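PDB 1X9G: putative MAR1 from Leishmania donovani, which is of unknown function but belongs to the isochorismatase superfamily and may be a ribonuclease. Local coordinates for residues A[133-138]-A[162-167]. Numbering follows the deposited sequence.
Sequences KRVFLP and PNCEIT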
loop_
_atom_site.group_PDB
_atom_site.type_symbol
_atom_site.label_atom_id
_atom_site.label_comp_id
_atom_site.label_asym_id
_atom_site.label_seq_id
_atom_site.Cartn_x
_atom_site.Cartn_y
_atom_site.Cartn_z
ATOM N N LYS A 133 8.879 -20.543 -7.123
ATOM C CA LYS A 133 8.136 -20.236 -8.347
ATOM C C LYS A 133 7.735 -18.753 -8.361
ATOM O O LYS A 133 7.625 -18.146 -7.283
ATOM C CB LYS A 133 6.936 -21.164 -8.508
ATOM C CG LYS A 133 7.333 -22.504 -9.120
ATOM C CD LYS A 133 7.845 -23.508 -8.062
ATOM C CE LYS A 133 7.759 -24.937 -8.574
ATOM N NZ LYS A 133 8.950 -25.324 -9.379
ATOM N N ARG A 134 7.574 -18.147 -9.544
ATOM C CA ARG A 134 6.980 -16.812 -9.547
ATOM C C ARG A 134 5.474 -17.000 -9.481
ATOM O O ARG A 134 4.910 -17.825 -10.227
ATOM C CB ARG A 134 7.353 -15.945 -10.749
ATOM C CG ARG A 134 8.686 -16.237 -11.388
ATOM C CD ARG A 134 9.594 -15.048 -11.595
ATOM N NE ARG A 134 8.940 -13.744 -11.764
ATOM C CZ ARG A 134 8.859 -13.070 -12.914
ATOM N NH1 ARG A 134 9.346 -13.592 -14.046
ATOM N NH2 ARG A 134 8.260 -11.882 -12.938
ATOM N N VAL A 135 4.810 -16.261 -8.589
ATOM C CA VAL A 135 3.370 -16.336 -8.563
ATOM C C VAL A 135 2.617 -15.083 -9.046
ATOM O O VAL A 135 3.017 -13.951 -8.763
ATOM C CB VAL A 135 2.789 -17.119 -7.305
ATOM C CG1 VAL A 135 3.839 -17.557 -6.340
ATOM C CG2 VAL A 135 1.613 -16.431 -6.679
ATOM N N PHE A 136 1.575 -15.320 -9.846
ATOM C CA PHE A 136 0.781 -14.284 -10.499
ATOM C C PHE A 136 -0.660 -14.548 -10.251
ATOM O O PHE A 136 -1.117 -15.683 -10.406
ATOM C CB PHE A 136 1.026 -14.265 -12.008
ATOM C CG PHE A 136 2.464 -14.133 -12.367
ATOM C CD1 PHE A 136 3.278 -15.266 -12.429
ATOM C CD2 PHE A 136 3.020 -12.870 -12.620
ATOM C CE1 PHE A 136 4.640 -15.133 -12.760
ATOM C CE2 PHE A 136 4.360 -12.715 -12.924
ATOM C CZ PHE A 136 5.172 -13.854 -13.013
ATOM N N LEU A 137 -1.389 -13.511 -9.849
ATOM C CA LEU A 137 -2.713 -13.719 -9.301
ATOM C C LEU A 137 -3.667 -12.751 -9.960
ATOM O O LEU A 137 -3.469 -11.574 -9.887
ATOM C CB LEU A 137 -2.678 -13.511 -7.755
ATOM C CG LEU A 137 -1.806 -14.488 -6.945
ATOM C CD1 LEU A 137 -0.918 -13.778 -6.029
ATOM C CD2 LEU A 137 -2.690 -15.485 -6.177
ATOM N N PRO A 138 -4.702 -13.255 -10.646
ATOM C CA PRO A 138 -5.690 -12.304 -11.138
ATOM C C PRO A 138 -6.686 -12.005 -10.038
ATOM O O PRO A 138 -7.475 -12.905 -9.699
ATOM C CB PRO A 138 -6.382 -13.087 -12.252
ATOM C CG PRO A 138 -6.340 -14.534 -11.747
ATOM C CD PRO A 138 -5.015 -14.652 -11.038
ATOM N N PRO A 162 9.555 -9.484 -5.067
ATOM C CA PRO A 162 9.305 -9.448 -6.533
ATOM C C PRO A 162 8.726 -10.714 -7.132
ATOM O O PRO A 162 8.313 -10.713 -8.286
ATOM C CB PRO A 162 10.692 -9.227 -7.125
ATOM C CG PRO A 162 11.661 -9.723 -6.089
ATOM C CD PRO A 162 10.984 -9.731 -4.752
ATOM N N ASN A 163 8.644 -11.789 -6.370
ATOM C CA ASN A 163 8.171 -13.004 -6.956
ATOM C C ASN A 163 6.664 -13.259 -6.812
ATOM O O ASN A 163 6.190 -14.288 -7.277
ATOM C CB ASN A 163 9.039 -14.165 -6.499
ATOM C CG ASN A 163 10.461 -14.023 -6.997
ATOM O OD1 ASN A 163 11.403 -14.033 -6.216
ATOM N ND2 ASN A 163 10.618 -13.812 -8.316
ATOM N N CYS A 164 5.913 -12.294 -6.266
ATOM C CA CYS A 164 4.459 -12.386 -6.244
ATOM C C CYS A 164 3.841 -11.140 -6.879
ATOM O O CYS A 164 4.252 -10.047 -6.592
ATOM C CB CYS A 164 3.978 -12.561 -4.805
ATOM S SG CYS A 164 2.244 -12.886 -4.650
ATOM N N GLU A 165 2.872 -11.301 -7.779
ATOM C CA GLU A 165 2.254 -10.133 -8.434
ATOM C C GLU A 165 0.785 -10.264 -8.619
ATOM O O GLU A 165 0.328 -11.257 -9.185
ATOM C CB GLU A 165 2.862 -9.844 -9.800
ATOM C CG GLU A 165 4.393 -9.754 -9.812
ATOM C CD GLU A 165 4.946 -9.367 -11.202
ATOM O OE1 GLU A 165 6.165 -9.124 -11.270
ATOM O OE2 GLU A 165 4.172 -9.336 -12.206
ATOM N N ILE A 166 0.049 -9.262 -8.162
ATOM C CA ILE A 166 -1.392 -9.258 -8.263
ATOM C C ILE A 166 -1.783 -8.301 -9.360
ATOM O O ILE A 166 -1.477 -7.101 -9.294
ATOM C CB ILE A 166 -2.069 -8.894 -6.903
ATOM C CG1 ILE A 166 -1.647 -9.906 -5.827
ATOM C CG2 ILE A 166 -3.630 -8.915 -6.989
ATOM C CD1 ILE A 166 -2.063 -9.491 -4.492
ATOM N N THR A 167 -2.423 -8.824 -10.398
ATOM C CA THR A 167 -2.952 -7.942 -11.453
ATOM C C THR A 167 -4.381 -8.410 -11.720
ATOM O O THR A 167 -5.171 -8.515 -10.794
ATOM C CB THR A 167 -2.070 -7.925 -12.742
ATOM O OG1 THR A 167 -1.716 -9.281 -13.094
ATOM C CG2 THR A 167 -0.761 -7.065 -12.561
#
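Phe136 and Glu165 lie side by side on one face of a parallel strand pair and point the same way. The carboxylate stands beside the ring rather than over it: OE2 of Glu165 meets the edge of Phe136 at CE2, 3.5 Å away and near the ring plane, with the two flat groups turned 77° apart. In Phe136 CG is anti to the carbonyl carbon (chi1 -54°); Glu165 has the same turn about chi1 and, extended beyond CG, brings its carboxylate level with the CE2 edge of the ring. Arg134 joins them with a bent chain that lays one face of its guanidinium over CZ of the same ring, displaced toward the rim. Its NH2 approaches OE1 of Glu165 in the guanidinium plane, but at 3.8 Å this is a long salt bridge, and the position of OE1 is uncertain; the same NH2 is hydrogen-bonded to Leu12 O. Asn163 crosses the arginine at about a right angle, its ND2 close to CD of Arg134.

On the other face the contact is apolar. SG of Cys164, anti to its own backbone N (chi1 -173°), meets CD1 of Leu137 at 3.6 Å, and that methyl also touches CG1 of Ile166.

Four backbone hydrogen bonds join the segments, from Val135 N to Asn163 O, Glu165 N to Val135 O, Leu137 N to Glu165 O (2.9 Å) and Thr167 N to Leu137 O.

The pair closes a beta-alpha-beta unit through helix 147-158. Strand 164-167 is the outermost on this side of the chain's parallel sheet, while strand 134-143 is bonded on its other flank to strand 109-115. Helix 117-130 covers Val135 and Leu137, helix 169-176 packs on Pro138 and Thr167, and Leu156 of a second subunit packs against Glu165 and Thr167.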